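Long-range contacts in D-alanyl-D-alanine carboxypeptidase (Penicillin binding protein) family protein (PDB 6OSU), which probably trims the terminal D-alanine from peptidoglycan precursor peptides, as a penicillin-binding serine carboxypeptidase of the S11 family: residues 44-49 against 296-301; 331-336 against 364-369. All coordinates share one frame; numbering follows the deposited sequence.

Interaction 1 (44-49 with 296-301) comes first along the chain and is complete before interaction 2 (331-336 with 364-369) begins. Interaction 1 belongs to the five-stranded antiparallel sheet of the carboxypeptidase domain, at the turn between strands 39-44 and 50-54. Interaction 2 is a two-stranded antiparallel sheet in the PBP5-type C-terminal domain. Helix 310-327 runs from the end of strand 298-307 towards strand 328-334 and so links the two. Their centres are about 13 Å apart, and they touch. T47 OG1 and D49 OD2 of the turn probably hydrogen-bond to T367 OG1 and T367 N. The two contacts therefore meet where the catalytic and C-terminal domains join.

Interaction 1: 44-49 against 296-301; sequences DYRTGD and DGERFI
D44 and F300 form an antiparallel, non-hydrogen-bonded pair with CA atoms 4.6 Å apart, and just beyond it Y45 N bonds to R299 O at 3.0 Å. This is where strand 39-44 leaves strand 298-307 and turns back toward strand 50-54. The CB of D44 lies against F300 CE1 (3.6 Å), and its OD2 sits over one face of the F300 ring, toward the rim. The Y45 ring meets R299 CD and I301 CD1 obliquely. R299 turns its guanidinium to S292 and D275.

R46 reaches from the turn to G297 and E298. Its chain bends at chi3 (-64°), and NH2 makes a salt bridge to E298 OE1 at 2.9 Å. That oxygen lies in the guanidinium plane, although the carboxylate plane is turned 75° from it. G297 O lies over one guanidinium face. D44 OD1 takes T47 N (2.8 Å) nearly along its C-O axis, an Asx motif, and T47 OG1 from above the carboxylate plane. N330 ND2 also bonds to this oxygen.

D44 OD2 and E298 OE2, alike in charge, lie 3.0 Å apart with no hydrogen bond assigned. This may raise one carboxylate's pKa. R46, paired instead with E298 OE1, probably offsets some charge.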
ATOM      1  N   ASP A  44       6.757   4.154  -2.745  1.00 52.37           N
ATOM      2  CA  ASP A  44       7.013   3.009  -3.607  1.00 53.21           C
ATOM      3  C   ASP A  44       7.030   1.728  -2.782  1.00 53.19           C
ATOM      4  O   ASP A  44       7.545   1.697  -1.661  1.00 53.43           O
ATOM      5  CB  ASP A  44       8.336   3.177  -4.357  1.00 54.93           C
ATOM      6  CG  ASP A  44       8.692   1.959  -5.190  1.00 56.49           C
ATOM      7  OD1 ASP A  44       9.403   1.070  -4.676  1.00 57.16           O
ATOM      8  OD2 ASP A  44       8.238   1.878  -6.352  1.00 57.06           O
ATOM      9  N   TYR A  45       6.460   0.665  -3.347  1.00 53.61           N
ATOM     10  CA  TYR A  45       6.229  -0.547  -2.569  1.00 52.60           C
ATOM     11  C   TYR A  45       7.523  -1.311  -2.321  1.00 53.10           C
ATOM     12  O   TYR A  45       7.790  -1.745  -1.194  1.00 54.17           O
ATOM     13  CB  TYR A  45       5.204  -1.435  -3.276  1.00 52.62           C
ATOM     14  CG  TYR A  45       5.157  -2.837  -2.723  1.00 52.91           C
ATOM     15  CD1 TYR A  45       4.674  -3.084  -1.443  1.00 51.52           C
ATOM     16  CD2 TYR A  45       5.604  -3.916  -3.477  1.00 54.68           C
ATOM     17  CE1 TYR A  45       4.640  -4.364  -0.929  1.00 53.14           C
ATOM     18  CE2 TYR A  45       5.570  -5.201  -2.973  1.00 55.67           C
ATOM     19  CZ  TYR A  45       5.086  -5.418  -1.700  1.00 55.67           C
ATOM     20  OH  TYR A  45       5.053  -6.695  -1.196  1.00 57.95           O
ATOM     21  N   ARG A  46       8.342  -1.489  -3.357  1.00 52.84           N
ATOM     22  CA  ARG A  46       9.516  -2.343  -3.215  1.00 54.59           C
ATOM     23  C   ARG A  46      10.645  -1.650  -2.459  1.00 55.96           C
ATOM     24  O   ARG A  46      11.361  -2.296  -1.685  1.00 58.40           O
ATOM     25  CB  ARG A  46       9.990  -2.814  -4.590  1.00 56.58           C
ATOM     26  CG  ARG A  46       9.118  -3.915  -5.179  1.00 56.99           C
ATOM     27  CD  ARG A  46       9.609  -4.356  -6.545  1.00 59.63           C
ATOM     28  NE  ARG A  46       9.528  -3.282  -7.529  1.00 61.52           N
ATOM     29  CZ  ARG A  46       9.812  -3.431  -8.820  1.00 65.62           C
ATOM     30  NH1 ARG A  46      10.194  -4.616  -9.286  1.00 69.47           N
ATOM     31  NH2 ARG A  46       9.715  -2.400  -9.649  1.00 64.80           N
ATOM     32  N   THR A  47      10.827  -0.346  -2.658  1.00 54.93           N
ATOM     33  CA  THR A  47      11.907   0.357  -1.980  1.00 56.04           C
ATOM     34  C   THR A  47      11.481   0.968  -0.654  1.00 54.73           C
ATOM     35  O   THR A  47      12.347   1.293   0.168  1.00 56.42           O
ATOM     36  CB  THR A  47      12.470   1.476  -2.864  1.00 56.18           C
ATOM     37  OG1 THR A  47      11.443   2.444  -3.116  1.00 55.75           O
ATOM     38  CG2 THR A  47      12.987   0.924  -4.189  1.00 56.20           C
ATOM     39  N   GLY A  48      10.180   1.133  -0.427  1.00 51.24           N
ATOM     40  CA  GLY A  48       9.716   1.909   0.700  1.00 50.65           C
ATOM     41  C   GLY A  48       9.965   3.395   0.587  1.00 52.59           C
ATOM     42  O   GLY A  48       9.606   4.139   1.507  1.00 52.10           O
ATOM     43  N   ASP A  49      10.558   3.853  -0.516  1.00 54.02           N
ATOM     44  CA  ASP A  49      10.872   5.264  -0.687  1.00 54.19           C
ATOM     45  C   ASP A  49       9.607   6.108  -0.792  1.00 51.34           C
ATOM     46  O   ASP A  49       8.613   5.705  -1.405  1.00 50.71           O
ATOM     47  CB  ASP A  49      11.726   5.469  -1.936  1.00 57.34           C
ATOM     48  CG  ASP A  49      13.138   4.945  -1.770  1.00 59.46           C
ATOM     49  OD1 ASP A  49      13.529   4.629  -0.624  1.00 60.40           O
ATOM     50  OD2 ASP A  49      13.853   4.848  -2.792  1.00 59.63           O
ATOM     51  N   ASP A 296       3.372  -2.229 -14.754  1.00 90.52           N
ATOM     52  CA  ASP A 296       4.646  -2.773 -15.221  1.00 94.55           C
ATOM     53  C   ASP A 296       5.625  -2.954 -14.057  1.00 91.33           C
ATOM     54  O   ASP A 296       6.706  -2.359 -14.006  1.00 91.48           O
ATOM     55  CB  ASP A 296       5.242  -1.900 -16.331  1.00 99.70           C
ATOM     56  CG  ASP A 296       6.438  -2.546 -17.003  1.00106.74           C
ATOM     57  OD1 ASP A 296       7.539  -1.955 -16.974  1.00108.20           O
ATOM     58  OD2 ASP A 296       6.276  -3.650 -17.564  1.00110.65           O
ATOM     59  N   GLY A 297       5.212  -3.790 -13.105  1.00 88.02           N
ATOM     60  CA  GLY A 297       6.066  -4.202 -12.007  1.00 84.97           C
ATOM     61  C   GLY A 297       6.284  -3.133 -10.952  1.00 79.50           C
ATOM     62  O   GLY A 297       6.858  -3.393  -9.889  1.00 79.14           O
ATOM     63  N   GLU A 298       5.825  -1.917 -11.235  1.00 75.31           N
ATOM     64  CA  GLU A 298       6.031  -0.770 -10.355  1.00 70.34           C
ATOM     65  C   GLU A 298       4.724  -0.456  -9.627  1.00 64.11           C
ATOM     66  O   GLU A 298       3.751  -0.003 -10.242  1.00 64.36           O
ATOM     67  CB  GLU A 298       6.529   0.434 -11.154  1.00 71.69           C
ATOM     68  CG  GLU A 298       6.949   1.627 -10.318  1.00 70.64           C
ATOM     69  CD  GLU A 298       8.355   1.489  -9.752  1.00 72.58           C
ATOM     70  OE1 GLU A 298       8.932   0.381  -9.816  1.00 74.81           O
ATOM     71  OE2 GLU A 298       8.884   2.497  -9.239  1.00 71.67           O
ATOM     72  N   ARG A 299       4.699  -0.711  -8.322  1.00 58.49           N
ATOM     73  CA  ARG A 299       3.528  -0.477  -7.490  1.00 54.24           C
ATOM     74  C   ARG A 299       3.788   0.679  -6.535  1.00 52.22           C
ATOM     75  O   ARG A 299       4.843   0.748  -5.895  1.00 52.00           O
ATOM     76  CB  ARG A 299       3.149  -1.722  -6.683  1.00 53.05           C
ATOM     77  CG  ARG A 299       2.132  -1.435  -5.587  1.00 50.71           C
ATOM     78  CD  ARG A 299       1.878  -2.631  -4.694  1.00 52.04           C
ATOM     79  NE  ARG A 299       1.301  -3.749  -5.430  1.00 55.48           N
ATOM     80  CZ  ARG A 299       0.022  -3.832  -5.783  1.00 55.75           C
ATOM     81  NH1 ARG A 299      -0.825  -2.859  -5.471  1.00 53.69           N
ATOM     82  NH2 ARG A 299      -0.410  -4.891  -6.453  1.00 58.23           N
ATOM     83  N   PHE A 300       2.816   1.578  -6.434  1.00 50.61           N
ATOM     84  CA  PHE A 300       2.880   2.692  -5.504  1.00 49.60           C
ATOM     85  C   PHE A 300       1.709   2.633  -4.537  1.00 48.10           C
ATOM     86  O   PHE A 300       0.630   2.135  -4.868  1.00 47.47           O
ATOM     87  CB  PHE A 300       2.887   4.039  -6.236  1.00 48.62           C
ATOM     88  CG  PHE A 300       4.234   4.423  -6.770  1.00 49.26           C
ATOM     89  CD1 PHE A 300       5.181   5.001  -5.940  1.00 48.11           C
ATOM     90  CD2 PHE A 300       4.560   4.198  -8.099  1.00 50.59           C
ATOM     91  CE1 PHE A 300       6.426   5.354  -6.425  1.00 49.80           C
ATOM     92  CE2 PHE A 300       5.802   4.549  -8.593  1.00 52.25           C
ATOM     93  CZ  PHE A 300       6.739   5.128  -7.756  1.00 51.69           C
ATOM     94  N   ILE A 301       1.937   3.146  -3.334  1.00 47.51           N
ATOM     95  CA  ILE A 301       0.918   3.242  -2.299  1.00 46.83           C
ATOM     96  C   ILE A 301       0.699   4.714  -1.989  1.00 47.66           C
ATOM     97  O   ILE A 301       1.660   5.454  -1.746  1.00 49.47           O
ATOM     98  CB  ILE A 301       1.329   2.457  -1.042  1.00 46.75           C
ATOM     99  CG1 ILE A 301       1.365   0.959  -1.353  1.00 48.54           C
ATOM    100  CG2 ILE A 301       0.390   2.761   0.118  1.00 45.08           C
ATOM    101  CD1 ILE A 301       2.140   0.143  -0.338  1.00 49.42           C
TER

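Interaction 2: 331-336 against 364-369; sequences VLLYKA and IYKTVP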
ATOM      1  N   VAL A 331      15.636   1.629  -9.552  1.00 58.03           N
ATOM      2  CA  VAL A 331      16.952   1.345 -10.110  1.00 59.94           C
ATOM      3  C   VAL A 331      17.846   0.788  -9.010  1.00 59.54           C
ATOM      4  O   VAL A 331      17.880   1.318  -7.893  1.00 58.27           O
ATOM      5  CB  VAL A 331      17.594   2.604 -10.736  1.00 61.02           C
ATOM      6  CG1 VAL A 331      18.963   2.273 -11.303  1.00 62.78           C
ATOM      7  CG2 VAL A 331      16.698   3.183 -11.821  1.00 61.73           C
ATOM      8  N   LEU A 332      18.570  -0.285  -9.326  1.00 60.26           N
ATOM      9  CA  LEU A 332      19.608  -0.807  -8.440  1.00 60.92           C
ATOM     10  C   LEU A 332      20.874   0.000  -8.695  1.00 61.87           C
ATOM     11  O   LEU A 332      21.643  -0.302  -9.607  1.00 63.31           O
ATOM     12  CB  LEU A 332      19.835  -2.296  -8.679  1.00 62.03           C
ATOM     13  CG  LEU A 332      20.880  -2.948  -7.772  1.00 63.05           C
ATOM     14  CD1 LEU A 332      20.365  -3.044  -6.342  1.00 61.33           C
ATOM     15  CD2 LEU A 332      21.291  -4.315  -8.297  1.00 64.84           C
ATOM     16  N   LEU A 333      21.090   1.037  -7.883  1.00 61.09           N
ATOM     17  CA  LEU A 333      22.232   1.918  -8.099  1.00 62.69           C
ATOM     18  C   LEU A 333      23.544   1.258  -7.693  1.00 64.69           C
ATOM     19  O   LEU A 333      24.594   1.559  -8.273  1.00 67.45           O
ATOM     20  CB  LEU A 333      22.033   3.222  -7.330  1.00 61.95           C
ATOM     21  CG  LEU A 333      20.726   3.950  -7.651  1.00 60.60           C
ATOM     22  CD1 LEU A 333      20.462   5.083  -6.668  1.00 59.85           C
ATOM     23  CD2 LEU A 333      20.767   4.477  -9.072  1.00 61.46           C
ATOM     24  N   TYR A 334      23.512   0.373  -6.698  1.00 63.68           N
ATOM     25  CA  TYR A 334      24.709  -0.325  -6.244  1.00 64.03           C
ATOM     26  C   TYR A 334      24.337  -1.747  -5.862  1.00 64.64           C
ATOM     27  O   TYR A 334      23.478  -1.958  -5.001  1.00 61.81           O
ATOM     28  CB  TYR A 334      25.359   0.393  -5.057  1.00 63.04           C
ATOM     29  CG  TYR A 334      26.535  -0.356  -4.475  1.00 62.48           C
ATOM     30  CD1 TYR A 334      27.759  -0.375  -5.128  1.00 63.69           C
ATOM     31  CD2 TYR A 334      26.421  -1.047  -3.276  1.00 61.08           C
ATOM     32  CE1 TYR A 334      28.838  -1.061  -4.606  1.00 64.74           C
ATOM     33  CE2 TYR A 334      27.497  -1.736  -2.742  1.00 62.60           C
ATOM     34  CZ  TYR A 334      28.704  -1.740  -3.413  1.00 64.26           C
ATOM     35  OH  TYR A 334      29.781  -2.424  -2.891  1.00 65.70           O
ATOM     36  N   LYS A 335      24.983  -2.715  -6.505  1.00 70.36           N
ATOM     37  CA  LYS A 335      24.833  -4.122  -6.164  1.00 73.64           C
ATOM     38  C   LYS A 335      25.784  -4.455  -5.021  1.00 75.11           C
ATOM     39  O   LYS A 335      26.979  -4.150  -5.097  1.00 75.26           O
ATOM     40  CB  LYS A 335      25.121  -4.999  -7.383  1.00 77.09           C
ATOM     41  CG  LYS A 335      24.893  -6.480  -7.165  1.00 79.60           C
ATOM     42  CD  LYS A 335      25.243  -7.271  -8.418  1.00 83.69           C
ATOM     43  CE  LYS A 335      24.555  -6.691  -9.649  1.00 85.71           C
ATOM     44  NZ  LYS A 335      24.628  -7.610 -10.823  1.00 89.32           N
ATOM     45  N   ALA A 336      25.251  -5.068  -3.965  1.00 76.64           N
ATOM     46  CA  ALA A 336      26.038  -5.314  -2.762  1.00 77.79           C
ATOM     47  C   ALA A 336      27.279  -6.144  -3.077  1.00 80.56           C
ATOM     48  O   ALA A 336      27.286  -6.973  -3.993  1.00 81.53           O
ATOM     49  CB  ALA A 336      25.188  -6.020  -1.705  1.00 76.85           C
ATOM     50  N   ILE A 364      21.959  -0.595  -2.894  1.00 60.51           N
ATOM     51  CA  ILE A 364      21.297   0.693  -3.052  1.00 57.08           C
ATOM     52  C   ILE A 364      20.233   0.483  -4.121  1.00 55.82           C
ATOM     53  O   ILE A 364      20.522   0.522  -5.325  1.00 54.49           O
ATOM     54  CB  ILE A 364      22.259   1.824  -3.426  1.00 54.58           C
ATOM     55  CG1 ILE A 364      23.306   2.023  -2.329  1.00 55.53           C
ATOM     56  CG2 ILE A 364      21.483   3.119  -3.632  1.00 51.84           C
ATOM     57  CD1 ILE A 364      24.222   3.213  -2.578  1.00 54.26           C
ATOM     58  N   TYR A 365      19.007   0.225  -3.682  1.00 56.42           N
ATOM     59  CA  TYR A 365      17.855   0.036  -4.554  1.00 54.80           C
ATOM     60  C   TYR A 365      16.889   1.167  -4.241  1.00 54.12           C
ATOM     61  O   TYR A 365      16.286   1.188  -3.162  1.00 53.85           O
ATOM     62  CB  TYR A 365      17.227  -1.339  -4.326  1.00 55.61           C
ATOM     63  CG  TYR A 365      16.109  -1.698  -5.278  1.00 55.29           C
ATOM     64  CD1 TYR A 365      16.318  -1.728  -6.653  1.00 54.66           C
ATOM     65  CD2 TYR A 365      14.849  -2.032  -4.800  1.00 55.43           C
ATOM     66  CE1 TYR A 365      15.292  -2.065  -7.525  1.00 54.01           C
ATOM     67  CE2 TYR A 365      13.823  -2.370  -5.658  1.00 54.90           C
ATOM     68  CZ  TYR A 365      14.047  -2.386  -7.018  1.00 54.22           C
ATOM     69  OH  TYR A 365      13.018  -2.720  -7.870  1.00 54.73           O
ATOM     70  N   LYS A 366      16.757   2.117  -5.170  1.00 53.60           N
ATOM     71  CA  LYS A 366      16.100   3.382  -4.880  1.00 54.93           C
ATOM     72  C   LYS A 366      15.080   3.734  -5.957  1.00 55.61           C
ATOM     73  O   LYS A 366      15.234   3.381  -7.131  1.00 55.52           O
ATOM     74  CB  LYS A 366      17.140   4.509  -4.746  1.00 55.65           C
ATOM     75  CG  LYS A 366      16.651   5.741  -3.998  1.00 57.58           C
ATOM     76  CD  LYS A 366      17.751   6.788  -3.870  1.00 59.02           C
ATOM     77  CE  LYS A 366      17.184   8.171  -3.544  1.00 60.85           C
ATOM     78  NZ  LYS A 366      16.814   8.334  -2.107  1.00 63.52           N
ATOM     79  N   THR A 367      14.029   4.434  -5.537  1.00 56.51           N
ATOM     80  CA  THR A 367      13.045   5.005  -6.452  1.00 56.27           C
ATOM     81  C   THR A 367      13.490   6.422  -6.801  1.00 55.93           C
ATOM     82  O   THR A 367      13.502   7.307  -5.939  1.00 56.76           O
ATOM     83  CB  THR A 367      11.655   5.002  -5.820  1.00 57.54           C
ATOM     84  OG1 THR A 367      11.270   3.656  -5.515  1.00 58.41           O
ATOM     85  CG2 THR A 367      10.634   5.617  -6.764  1.00 57.53           C
ATOM     86  N   VAL A 368      13.862   6.637  -8.059  1.00 55.04           N
ATOM     87  CA  VAL A 368      14.430   7.913  -8.490  1.00 55.27           C
ATOM     88  C   VAL A 368      13.670   8.390  -9.722  1.00 54.81           C
ATOM     89  O   VAL A 368      13.020   7.593 -10.417  1.00 53.62           O
ATOM     90  CB  VAL A 368      15.945   7.792  -8.782  1.00 55.91           C
ATOM     91  CG1 VAL A 368      16.701   7.406  -7.519  1.00 56.53           C
ATOM     92  CG2 VAL A 368      16.194   6.778  -9.882  1.00 55.31           C
ATOM     93  N   PRO A 369      13.715   9.691 -10.011  1.00 55.64           N
ATOM     94  CA  PRO A 369      13.058  10.193 -11.225  1.00 56.24           C
ATOM     95  C   PRO A 369      13.631   9.544 -12.476  1.00 55.76           C
ATOM     96  O   PRO A 369      14.840   9.321 -12.582  1.00 55.24           O
ATOM     97  CB  PRO A 369      13.352  11.696 -11.190  1.00 58.11           C
ATOM     98  CG  PRO A 369      13.594  12.002  -9.744  1.00 57.73           C
ATOM     99  CD  PRO A 369      14.256  10.785  -9.181  1.00 55.92           C
TER
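L333 and Y334 both face I364, which makes a classic beta bulge in the antiparallel pair of strands 328-334 and 364-369. The side chains divide between two faces. On one face the leucine side chain of L332 lies across that of Y365. L332 CB lies 4.1 Å from Y365 CD1, and the backbone of L332 meets the edge of the tyrosine ring. This ring also touches R46 and T47 of the catalytic domain.

I364 and Y334 lie on the other face. The two branches of I364 part there. CG2, anti to the backbone N, meets L333 CB at 3.7 Å, and the side chains of L333 and I364 cross nearly at right angles. CG1, beside the backbone N (chi1 -61°), lies 3.8 Å from Y334 CB. L333 CD1 also reaches K366 CB, in an oblique approach. Farther along, V331 CG2 touches V368 CG2 at 4.1 Å. Strands 395-403 and 409-417 pack against I364, so this face is turned to the larger sheet of the C-terminal domain.

Y334 leads its ring away from the partner strand, and its OH bonds to S338 O and S360 N. V331 and K366 exchange two nearly straight backbone bonds. At the bulge I364 O accepts two N-H groups: Y334 N at 3.3 Å, in the carbonyl plane on a lone pair, and L333 N at 2.7 Å, a weak bond bent to 129°.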